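Side-chain contacts in hypothetical protein (Neisseria meningitidis, PDB 2O5H), which is of unknown function but belongs to the DUF596 family of bacterial proteins and pairs two copies of a small alpha-beta chain: residues A[24-27]-A[28-32]; A[43-47]-A[48-52]; A[83-86]-A[87-91]; A[107-110]-A[111-114]. One frame throughout, in Å; residues are numbered along the deposited sequence. Where two conformers were deposited one is given.

Contact 1: residues A[24-27]-A[28-32]; sequences VEFT and INYEL
Phe26 and Leu32 meet where helix 20-30 gives way to the following loop: Phe26 CE2 lies 3.3 Å from Leu32 CD1, the two side chains crossing at about a right angle. The Phe26 ring stands anti to its own backbone N (chi1 174°), which carries it along the helix to Tyr30 as well. Its CE1 is 3.6 Å from Tyr30 CD2, and with the planes 63° apart the pair is neither stacked nor edge-to-face. This is the packed side, closed further by the second subunit, whose Tyr30 stacks on Phe26; Tyr30 OH is hydrogen-bonded to Asp23 of the second subunit. A second tight spot joins Val24 to Ile28 one turn on, with CG1 of Val24 only 3.3 Å from CD1 of Ile28, closer than usual van der Waals contact; Leu62 of helix 48-64 touches both.

Glu25 makes the looser side. Its side chain is exposed and points away; the link to Asn29 is the backbone bond from Asn29 N to Glu25 O, 2.9 Å. Past Tyr30, Glu31 leaves the helical conformation with positive phi (49°). Two weak bonds reach back into the last turn, Glu31 N to Ile28 O at 3.4 Å and Leu32 N to Thr27 O at 3.5 Å. Those features make the end of helix 20-30 a Schellman motif.

Contact 2: residues A[43-47]-A[48-52]; sequences DFSSD and FEEKT
Ser45 OG and Glu50 OE1 come together at 2.7 Å, the hydroxyl donating to the carboxylate's anti lone pair, the one turned from the other oxygen. The same OG accepts from Asp47 N at 3.2 Å, which makes an ST turn, so one hydroxyl ties the loop both to itself and to the helix. Glu50's second oxygen, OE2, forms a salt bridge with Arg15.

Asp47 is the N-cap of helix 48-64. With CG anti to the backbone N (chi1 -176°), its carboxylate swings over the first turn, and OD2 accepts from Glu50 N at 3.0 Å, on the anti side and 26° out of the carboxylate plane. A water donates both to this OD2 and to Glu49 OE1, bridging two acids whose like charges would otherwise probably disfavour closeness. The carbonyl of Asp47 takes Lys51 N at 3.0 Å.

Lys51 bends at chi3 (-81°), and its chain runs past Ser45 O, which lies 3.2 Å from CD. Its ammonium donates weakly to Ser46 O, donates to a water at 2.6 Å, and finds its strongest partner in Glu96, a salt bridge. Inside the helix Phe48 O serves two donors, Thr52 N and Thr52 OG1.

Phe44 turns its ring edge to Glu50 O and meets Tyr16 edge-to-face, against helix 3-16; Phe48, Lys51 and Thr52 pack on Trp38 of helix 34-41. The turn thus leads from helix 34-41 into helix 48-64, with helix 3-16 alongside.

Contact 3: residues A[83-86]-A[87-91]; sequences EWEQ and IFREV
Glu85 and Arg89, one turn apart on helix 81-91, form the salt bridge of this contact. The side chains lie side by side and point the same way, and a single oxygen, Glu85 OE2, takes both nitrogens of the guanidinium's NE side: NE at 2.8 Å and NH2 at 2.9 Å. The oxygen sits in the guanidinium plane, and the carboxylate plane is turned 49° from it; NE meets OE2 from above the carboxylate plane, NH2 nearly along the C-O axis. Glu85 is extended, with CG anti to the backbone N (chi1 177°), which carries its carboxylate forward to Arg89. Beyond the pair, Arg89 NH1 has its own salt bridge to Glu53 of helix 48-64.

The apolar contacts line another side of the helix. Trp84 CE3 is 3.9 Å from Ile87 CD1 and 4.1 Å from Phe88 CE1, the indole crossing Ile87 obliquely. Leu70 of strand 68-72 touches both Trp84 and Phe88, while Phe56 of helix 48-64 lies against Glu85, Phe88 and Arg89.

The side chains of Gln86 and Glu90 meet by van der Waals contact: bent at chi2 (52°), Gln86 brings NE2 to 3.6 Å from Glu90 CG. The backbone adds the i to i+4 bonds, that of Arg89 N to Glu85 O being 2.8 Å.

Two N-H donors on OE2 would probably polarise the carboxylate toward that oxygen, while OE1 has a long, weak ion pair with Lys60; the guanidinium, gripped by acids from two helices, can link helix 81-91 electrostatically to helix 48-64.

Contact 4: residues A[107-110]-A[111-114]; sequences PFDI and GMWL
Phe108 offers one face of its ring to Met112, a selenomethionine here, whose CB stands 4.1 Å from the ring centroid and 19° off the normal, a CH-pi contact. The selenium lies obliquely at 5.0 Å from that centroid, a Met-aromatic contact, as the two side chains slide past each other in opposite directions. Farther round the ring, Phe108 CE2 is 3.7 Å from Trp113 CB. Beyond the selenium, Met112 CE reaches back to Pro107 O at 3.3 Å.

The start of helix 110-116 positions Met112. Asp109 is the N-cap: a chi1 of 65° puts CG between the backbone N and the carbonyl carbon and brings the carboxylate over the helix start. OD1 accepts from Met112 N at 2.9 Å, nearly along its C-O axis. The Asp109 carbonyl then takes Trp113 N at 3.0 Å.

Ile110 CD1 lies 4.0 Å from Trp113 CE3, and the side chain of Ile110 runs alongside that of Leu114. Outside, Trp38 of helix 34-41 touches both Ile110 and Leu114, Trp92 meets the Trp113 ring, and backbone hydrogen bonds tie Phe108 to Glu98 and Ile110 to Glu96. Thr115 of the second subunit packs on Met112.

How the contacts relate
The four contacts follow one another along the chain, contact 1 at the end of helix 20-30, contact 2 at the start of helix 48-64, contact 3 on helix 81-91 and contact 4 at the start of helix 110-116. Contacts 1 and 3 lie on opposite sides of the chain's centre, about 22 Å apart between centres. Contact 3 touches both contact 2, through Thr52 on Arg89, and contact 4, through Phe88 and Val91 on Leu114 and Trp113; contact 1 stands apart. Contacts 2 and 4 approach to about 5 Å between nearest atoms. Contacts 3 and 4 both belong to the DUF596 region. Contact 1 has the most residues within reach of the second subunit, with single residues of contacts 2 and 4 also reaching it.

Contact 1: residues A[24-27]-A[28-32]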
loop_
_atom_site.group_PDB
_atom_site.type_symbol
_atom_site.label_atom_id
_atom_site.label_comp_id
_atom_site.label_asym_id
_atom_site.label_seq_id
_atom_site.Cartn_x
_atom_site.Cartn_y
_atom_site.Cartn_z
ATOM N N VAL A 24 0.312 -8.368 10.167
ATOM C CA VAL A 24 1.710 -8.758 10.009
ATOM C C VAL A 24 1.899 -9.776 8.861
ATOM O O VAL A 24 2.700 -9.546 7.948
ATOM C CB VAL A 24 2.348 -9.240 11.364
ATOM C CG1 VAL A 24 3.699 -9.926 11.135
ATOM C CG2 VAL A 24 2.522 -8.040 12.309
ATOM N N GLU A 25 1.131 -10.867 8.914
ATOM C CA GLU A 25 1.137 -11.888 7.870
ATOM C C GLU A 25 0.973 -11.253 6.477
ATOM O O GLU A 25 1.814 -11.445 5.586
ATOM C CB GLU A 25 0.068 -12.954 8.169
ATOM C CG GLU A 25 0.438 -13.888 9.356
ATOM C CD GLU A 25 -0.747 -14.635 9.992
ATOM O OE1 GLU A 25 -1.800 -14.783 9.358
ATOM O OE2 GLU A 25 -0.625 -15.071 11.155
ATOM N N PHE A 26 -0.068 -10.432 6.332
ATOM C CA PHE A 26 -0.421 -9.793 5.054
ATOM C C PHE A 26 0.729 -8.913 4.519
ATOM O O PHE A 26 1.153 -9.092 3.401
ATOM C CB PHE A 26 -1.718 -8.968 5.165
ATOM C CG PHE A 26 -2.054 -8.153 3.909
ATOM C CD1 PHE A 26 -2.395 -8.808 2.705
ATOM C CD2 PHE A 26 -2.049 -6.748 3.950
ATOM C CE1 PHE A 26 -2.698 -8.066 1.543
ATOM C CE2 PHE A 26 -2.375 -5.996 2.790
ATOM C CZ PHE A 26 -2.697 -6.668 1.588
ATOM N N THR A 27 1.254 -8.012 5.348
ATOM C CA THR A 27 2.288 -7.050 4.903
ATOM C C THR A 27 3.660 -7.745 4.633
ATOM O O THR A 27 4.386 -7.363 3.710
ATOM C CB THR A 27 2.430 -5.905 5.936
ATOM O OG1 THR A 27 2.671 -6.504 7.211
ATOM C CG2 THR A 27 1.104 -5.082 6.000
ATOM N N ILE A 28 3.998 -8.770 5.419
ATOM C CA ILE A 28 5.209 -9.589 5.152
ATOM C C ILE A 28 5.060 -10.294 3.802
ATOM O O ILE A 28 5.981 -10.301 2.955
ATOM C CB ILE A 28 5.428 -10.687 6.263
ATOM C CG1 ILE A 28 5.831 -10.059 7.599
ATOM C CG2 ILE A 28 6.434 -11.783 5.790
ATOM C CD1 ILE A 28 5.705 -11.065 8.764
ATOM N N ASN A 29 3.889 -10.878 3.572
ATOM C CA ASN A 29 3.691 -11.632 2.332
ATOM C C ASN A 29 3.934 -10.836 1.058
ATOM O O ASN A 29 4.519 -11.345 0.122
ATOM C CB ASN A 29 2.312 -12.278 2.252
ATOM C CG ASN A 29 2.220 -13.279 1.111
ATOM O OD1 ASN A 29 2.905 -14.296 1.117
ATOM N ND2 ASN A 29 1.409 -12.971 0.102
ATOM N N TYR A 30 3.503 -9.585 1.036
ATOM C CA TYR A 30 3.570 -8.787 -0.182
ATOM C C TYR A 30 4.637 -7.710 -0.161
ATOM O O TYR A 30 4.770 -6.950 -1.123
ATOM C CB TYR A 30 2.197 -8.167 -0.470
ATOM C CG TYR A 30 1.181 -9.236 -0.831
ATOM C CD1 TYR A 30 1.273 -9.934 -2.041
ATOM C CD2 TYR A 30 0.166 -9.560 0.044
ATOM C CE1 TYR A 30 0.361 -10.943 -2.370
ATOM C CE2 TYR A 30 -0.761 -10.561 -0.265
ATOM C CZ TYR A 30 -0.653 -11.246 -1.470
ATOM O OH TYR A 30 -1.564 -12.227 -1.776
ATOM N N GLU A 31 5.363 -7.621 0.959
ATOM C CA GLU A 31 6.466 -6.659 1.137
ATOM C C GLU A 31 6.013 -5.257 0.734
ATOM O O GLU A 31 6.611 -4.590 -0.112
ATOM C CB GLU A 31 7.771 -7.162 0.466
ATOM C CG GLU A 31 8.156 -8.536 1.026
ATOM C CD GLU A 31 9.492 -9.107 0.571
ATOM O OE1 GLU A 31 9.919 -8.855 -0.579
ATOM O OE2 GLU A 31 10.082 -9.872 1.384
ATOM N N LEU A 32 4.950 -4.828 1.411
ATOM C CA LEU A 32 4.224 -3.589 1.114
ATOM C C LEU A 32 4.963 -2.338 1.635
ATOM O O LEU A 32 5.533 -2.381 2.719
ATOM C CB LEU A 32 2.809 -3.667 1.753
ATOM C CG LEU A 32 1.871 -4.699 1.082
ATOM C CD1 LEU A 32 0.501 -4.684 1.783
ATOM C CD2 LEU A 32 1.728 -4.368 -0.409
#

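Contact 2: residues A[43-47]-A[48-52]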
loop_
_atom_site.group_PDB
_atom_site.type_symbol
_atom_site.label_atom_id
_atom_site.label_comp_id
_atom_site.label_asym_id
_atom_site.label_seq_id
_atom_site.Cartn_x
_atom_site.Cartn_y
_atom_site.Cartn_z
ATOM N N ASP A 43 -9.332 -0.104 7.612
ATOM C CA ASP A 43 -10.635 -0.678 7.927
ATOM C C ASP A 43 -10.831 -0.847 9.424
ATOM O O ASP A 43 -11.947 -1.137 9.853
ATOM C CB ASP A 43 -10.840 -2.008 7.205
ATOM C CG ASP A 43 -9.938 -3.103 7.740
ATOM O OD1 ASP A 43 -8.714 -3.021 7.575
ATOM O OD2 ASP A 43 -10.457 -4.064 8.345
ATOM N N PHE A 44 -9.767 -0.647 10.219
ATOM C CA PHE A 44 -9.838 -0.848 11.679
ATOM C C PHE A 44 -10.712 0.202 12.360
ATOM O O PHE A 44 -11.402 -0.116 13.315
ATOM C CB PHE A 44 -8.431 -0.853 12.289
ATOM C CG PHE A 44 -8.395 -0.818 13.808
ATOM C CD1 PHE A 44 -8.884 -1.876 14.569
ATOM C CD2 PHE A 44 -7.829 0.291 14.460
ATOM C CE1 PHE A 44 -8.829 -1.848 15.966
ATOM C CE2 PHE A 44 -7.751 0.357 15.851
ATOM C CZ PHE A 44 -8.262 -0.734 16.623
ATOM N N SER A 45 -10.701 1.432 11.836
ATOM C CA SER A 45 -11.436 2.516 12.462
ATOM C C SER A 45 -11.707 3.626 11.494
ATOM O O SER A 45 -10.941 3.820 10.524
ATOM C CB SER A 45 -10.655 3.046 13.692
ATOM O OG SER A 45 -11.446 3.959 14.415
ATOM N N SER A 46 -12.788 4.375 11.718
ATOM C CA SER A 46 -13.038 5.584 10.892
ATOM C C SER A 46 -12.297 6.791 11.499
ATOM O O SER A 46 -12.124 7.828 10.837
ATOM C CB SER A 46 -14.536 5.888 10.732
ATOM O OG SER A 46 -15.146 5.935 12.014
ATOM N N ASP A 47 -11.790 6.606 12.715
ATOM C CA ASP A 47 -11.120 7.683 13.455
ATOM C C ASP A 47 -9.633 7.808 13.127
ATOM O O ASP A 47 -8.887 6.806 13.166
ATOM C CB ASP A 47 -11.283 7.454 14.963
ATOM C CG ASP A 47 -10.690 8.583 15.758
ATOM O OD1 ASP A 47 -11.230 9.708 15.682
ATOM O OD2 ASP A 47 -9.668 8.383 16.405
ATOM N N PHE A 48 -9.190 9.033 12.824
ATOM C CA PHE A 48 -7.793 9.292 12.478
ATOM C C PHE A 48 -6.770 8.918 13.570
ATOM O O PHE A 48 -5.796 8.239 13.267
ATOM C CB PHE A 48 -7.611 10.745 12.005
ATOM C CG PHE A 48 -6.191 11.091 11.597
ATOM C CD1 PHE A 48 -5.532 10.331 10.662
ATOM C CD2 PHE A 48 -5.536 12.186 12.173
ATOM C CE1 PHE A 48 -4.200 10.657 10.261
ATOM C CE2 PHE A 48 -4.223 12.523 11.802
ATOM C CZ PHE A 48 -3.565 11.746 10.843
ATOM N N GLU A 49 -6.983 9.365 14.820
ATOM C CA GLU A 49 -6.106 8.976 15.925
ATOM C C GLU A 49 -6.042 7.459 16.082
ATOM O O GLU A 49 -4.955 6.929 16.269
ATOM C CB GLU A 49 -6.576 9.588 17.250
ATOM C CG GLU A 49 -5.629 9.315 18.393
ATOM C CD GLU A 49 -6.065 9.956 19.681
ATOM O OE1 GLU A 49 -7.281 9.941 20.017
ATOM O OE2 GLU A 49 -5.166 10.435 20.383
ATOM N N GLU A 50 -7.205 6.784 16.090
ATOM C CA GLU A 50 -7.192 5.335 16.257
ATOM C C GLU A 50 -6.437 4.613 15.133
ATOM O O GLU A 50 -5.708 3.661 15.401
ATOM C CB GLU A 50 -8.598 4.784 16.404
ATOM C CG GLU A 50 -9.238 5.282 17.671
ATOM C CD GLU A 50 -10.490 4.516 18.031
ATOM O OE1 GLU A 50 -11.136 3.957 17.127
ATOM O OE2 GLU A 50 -10.843 4.510 19.217
ATOM N N LYS A 51 -6.615 5.062 13.890
ATOM C CA LYS A 51 -5.881 4.493 12.757
ATOM C C LYS A 51 -4.377 4.718 12.915
ATOM O O LYS A 51 -3.587 3.797 12.716
ATOM C CB LYS A 51 -6.390 5.070 11.432
ATOM C CG LYS A 51 -7.689 4.426 10.949
ATOM C CD LYS A 51 -8.102 4.996 9.608
ATOM C CE LYS A 51 -8.816 6.345 9.880
ATOM N NZ LYS A 51 -9.736 6.766 8.838
ATOM N N THR A 52 -4.003 5.933 13.290
ATOM C CA THR A 52 -2.581 6.300 13.526
ATOM C C THR A 52 -1.969 5.381 14.619
ATOM O O THR A 52 -0.859 4.898 14.489
ATOM C CB THR A 52 -2.457 7.788 13.958
ATOM O OG1 THR A 52 -2.849 8.645 12.873
ATOM C CG2 THR A 52 -1.007 8.127 14.335
HETATM O O HOH W 1 -11.214 4.901 7.768
HETATM O O HOH W 2 -9.545 8.830 19.222
#

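Contact 3: residues A[83-86]-A[87-91]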
loop_
_atom_site.group_PDB
_atom_site.type_symbol
_atom_site.label_atom_id
_atom_site.label_comp_id
_atom_site.label_asym_id
_atom_site.label_seq_id
_atom_site.Cartn_x
_atom_site.Cartn_y
_atom_site.Cartn_z
ATOM N N GLU A 83 12.487 4.457 18.691
ATOM C CA GLU A 83 13.124 5.620 18.072
ATOM C C GLU A 83 12.471 5.992 16.753
ATOM O O GLU A 83 12.256 7.179 16.476
ATOM C CB GLU A 83 14.626 5.394 17.866
ATOM C CG GLU A 83 15.423 5.498 19.166
ATOM C CD GLU A 83 16.838 4.982 19.032
ATOM O OE1 GLU A 83 17.212 4.462 17.964
ATOM O OE2 GLU A 83 17.584 5.111 20.016
ATOM N N TRP A 84 12.156 4.988 15.936
ATOM C CA TRP A 84 11.552 5.239 14.640
ATOM C C TRP A 84 10.116 5.749 14.821
ATOM O O TRP A 84 9.675 6.640 14.117
ATOM C CB TRP A 84 11.536 3.982 13.795
ATOM C CG TRP A 84 12.738 3.695 12.924
ATOM C CD1 TRP A 84 13.394 2.502 12.827
ATOM C CD2 TRP A 84 13.357 4.578 11.969
ATOM N NE1 TRP A 84 14.417 2.584 11.880
ATOM C CE2 TRP A 84 14.399 3.845 11.331
ATOM C CE3 TRP A 84 13.128 5.914 11.582
ATOM C CZ2 TRP A 84 15.227 4.414 10.330
ATOM C CZ3 TRP A 84 13.940 6.476 10.557
ATOM C CH2 TRP A 84 14.978 5.719 9.955
ATOM N N GLU A 85 9.393 5.194 15.781
ATOM C CA GLU A 85 8.067 5.750 16.062
ATOM C C GLU A 85 8.160 7.256 16.363
ATOM O O GLU A 85 7.359 8.030 15.843
ATOM C CB GLU A 85 7.352 4.992 17.195
ATOM C CG GLU A 85 5.966 5.621 17.553
ATOM C CD GLU A 85 5.316 4.945 18.724
ATOM O OE1 GLU A 85 6.063 4.305 19.510
ATOM O OE2 GLU A 85 4.072 5.069 18.874
ATOM N N GLN A 86 9.139 7.681 17.164
ATOM C CA GLN A 86 9.213 9.077 17.616
ATOM C C GLN A 86 9.538 9.993 16.449
ATOM O O GLN A 86 8.993 11.104 16.338
ATOM C CB GLN A 86 10.263 9.259 18.745
ATOM C CG GLN A 86 10.128 10.563 19.517
ATOM C CD GLN A 86 8.687 10.767 20.039
ATOM O OE1 GLN A 86 8.226 10.013 20.879
ATOM N NE2 GLN A 86 7.963 11.738 19.476
ATOM N N ILE A 87 10.417 9.505 15.578
ATOM C CA ILE A 87 10.850 10.234 14.390
ATOM C C ILE A 87 9.622 10.511 13.496
ATOM O O ILE A 87 9.374 11.659 13.087
ATOM C CB ILE A 87 11.986 9.407 13.679
ATOM C CG1 ILE A 87 13.279 9.549 14.510
ATOM C CG2 ILE A 87 12.190 9.809 12.144
ATOM C CD1 ILE A 87 14.442 8.606 14.076
ATOM N N PHE A 88 8.833 9.469 13.266
ATOM C CA PHE A 88 7.598 9.598 12.490
ATOM C C PHE A 88 6.493 10.411 13.178
ATOM O O PHE A 88 5.906 11.278 12.540
ATOM C CB PHE A 88 7.077 8.208 12.121
ATOM C CG PHE A 88 7.701 7.634 10.863
ATOM C CD1 PHE A 88 9.063 7.262 10.825
ATOM C CD2 PHE A 88 6.918 7.456 9.710
ATOM C CE1 PHE A 88 9.641 6.738 9.644
ATOM C CE2 PHE A 88 7.493 6.921 8.520
ATOM C CZ PHE A 88 8.843 6.555 8.494
ATOM N N ARG A 89 6.230 10.147 14.458
ATOM C CA ARG A 89 5.257 10.957 15.222
ATOM C C ARG A 89 5.550 12.462 15.195
ATOM O O ARG A 89 4.618 13.281 15.084
ATOM C CB ARG A 89 5.097 10.450 16.670
ATOM C CG ARG A 89 4.150 9.241 16.735
ATOM C CD ARG A 89 3.777 8.923 18.141
ATOM N NE ARG A 89 3.177 7.609 18.283
ATOM C CZ ARG A 89 1.874 7.350 18.200
ATOM N NH1 ARG A 89 0.998 8.321 17.955
ATOM N NH2 ARG A 89 1.453 6.095 18.351
ATOM N N GLU A 90 6.829 12.826 15.248
ATOM C CA GLU A 90 7.193 14.223 15.302
ATOM C C GLU A 90 6.750 15.014 14.084
ATOM O O GLU A 90 6.561 16.218 14.190
ATOM C CB GLU A 90 8.706 14.403 15.569
ATOM C CG GLU A 90 9.028 14.074 17.023
ATOM C CD GLU A 90 10.342 14.645 17.519
ATOM O OE1 GLU A 90 10.919 15.534 16.849
ATOM O OE2 GLU A 90 10.798 14.207 18.600
ATOM N N VAL A 91 6.549 14.334 12.949
ATOM C CA VAL A 91 6.247 14.993 11.676
ATOM C C VAL A 91 4.918 14.465 11.090
ATOM O O VAL A 91 4.527 14.806 9.977
ATOM C CB VAL A 91 7.420 14.776 10.640
ATOM C CG1 VAL A 91 8.653 15.564 11.044
ATOM C CG2 VAL A 91 7.775 13.288 10.503
#

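Contact 4: residues A[107-110]-A[111-114]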
loop_
_atom_site.group_PDB
_atom_site.type_symbol
_atom_site.label_atom_id
_atom_site.label_comp_id
_atom_site.label_asym_id
_atom_site.label_seq_id
_atom_site.Cartn_x
_atom_site.Cartn_y
_atom_site.Cartn_z
ATOM N N PRO A 107 -5.498 17.403 -2.807
ATOM C CA PRO A 107 -6.148 16.244 -2.203
ATOM C C PRO A 107 -5.130 15.407 -1.440
ATOM O O PRO A 107 -5.196 14.173 -1.478
ATOM C CB PRO A 107 -6.597 15.440 -3.425
ATOM C CG PRO A 107 -5.419 15.719 -4.493
ATOM C CD PRO A 107 -4.785 17.057 -4.059
ATOM N N PHE A 108 -4.210 16.066 -0.741
ATOM C CA PHE A 108 -3.066 15.389 -0.147
ATOM C C PHE A 108 -3.517 14.603 1.074
ATOM O O PHE A 108 -4.295 15.107 1.903
ATOM C CB PHE A 108 -1.994 16.411 0.199
ATOM C CG PHE A 108 -0.622 15.830 0.366
ATOM C CD1 PHE A 108 0.199 15.616 -0.754
ATOM C CD2 PHE A 108 -0.124 15.564 1.615
ATOM C CE1 PHE A 108 1.482 15.092 -0.616
ATOM C CE2 PHE A 108 1.156 15.039 1.767
ATOM C CZ PHE A 108 1.964 14.812 0.638
ATOM N N ASP A 109 -3.082 13.358 1.169
ATOM C CA ASP A 109 -3.497 12.508 2.252
ATOM C C ASP A 109 -2.338 11.750 2.879
ATOM O O ASP A 109 -1.225 11.833 2.385
ATOM C CB ASP A 109 -4.653 11.593 1.820
ATOM C CG ASP A 109 -4.270 10.600 0.738
ATOM O OD1 ASP A 109 -3.077 10.277 0.548
ATOM O OD2 ASP A 109 -5.211 10.124 0.069
ATOM N N ILE A 110 -2.606 11.007 3.943
ATOM C CA ILE A 110 -1.549 10.303 4.667
ATOM C C ILE A 110 -0.833 9.245 3.810
ATOM O O ILE A 110 0.364 9.035 3.967
ATOM C CB ILE A 110 -2.106 9.663 5.960
ATOM C CG1 ILE A 110 -0.996 8.983 6.758
ATOM C CG2 ILE A 110 -3.272 8.751 5.655
ATOM C CD1 ILE A 110 -0.138 9.995 7.418
ATOM N N GLY A 111 -1.585 8.556 2.948
ATOM C CA GLY A 111 -0.987 7.652 1.956
ATOM C C GLY A 111 0.076 8.349 1.100
ATOM O O GLY A 111 1.189 7.829 0.898
HETATM N N MSE A 112 -0.271 9.519 0.568
HETATM C CA MSE A 112 0.665 10.279 -0.272
HETATM C C MSE A 112 1.889 10.741 0.504
HETATM O O MSE A 112 3.013 10.660 0.005
HETATM C CB MSE A 112 -0.029 11.489 -0.867
HETATM C CG MSE A 112 -1.074 11.075 -1.869
HETATM SE SE MSE A 112 -2.088 12.588 -2.585
HETATM C CE MSE A 112 -3.714 11.632 -3.051
ATOM N N TRP A 113 1.662 11.236 1.727
ATOM C CA TRP A 113 2.761 11.631 2.632
ATOM C C TRP A 113 3.760 10.472 2.871
ATOM O O TRP A 113 5.008 10.639 2.807
ATOM C CB TRP A 113 2.151 12.164 3.948
ATOM C CG TRP A 113 3.157 12.719 4.936
ATOM C CD1 TRP A 113 3.632 13.980 4.992
ATOM C CD2 TRP A 113 3.799 11.994 6.001
ATOM N NE1 TRP A 113 4.557 14.097 6.017
ATOM C CE2 TRP A 113 4.669 12.886 6.651
ATOM C CE3 TRP A 113 3.697 10.674 6.480
ATOM C CZ2 TRP A 113 5.426 12.518 7.784
ATOM C CZ3 TRP A 113 4.480 10.288 7.555
ATOM C CH2 TRP A 113 5.329 11.226 8.214
ATOM N N LEU A 114 3.212 9.295 3.121
ATOM C CA LEU A 114 4.017 8.084 3.316
ATOM C C LEU A 114 4.746 7.647 2.035
ATOM O O LEU A 114 5.741 6.948 2.104
ATOM C CB LEU A 114 3.158 6.970 3.890
ATOM C CG LEU A 114 2.786 7.068 5.397
ATOM C CD1 LEU A 114 1.752 5.985 5.734
ATOM C CD2 LEU A 114 4.066 6.942 6.297
#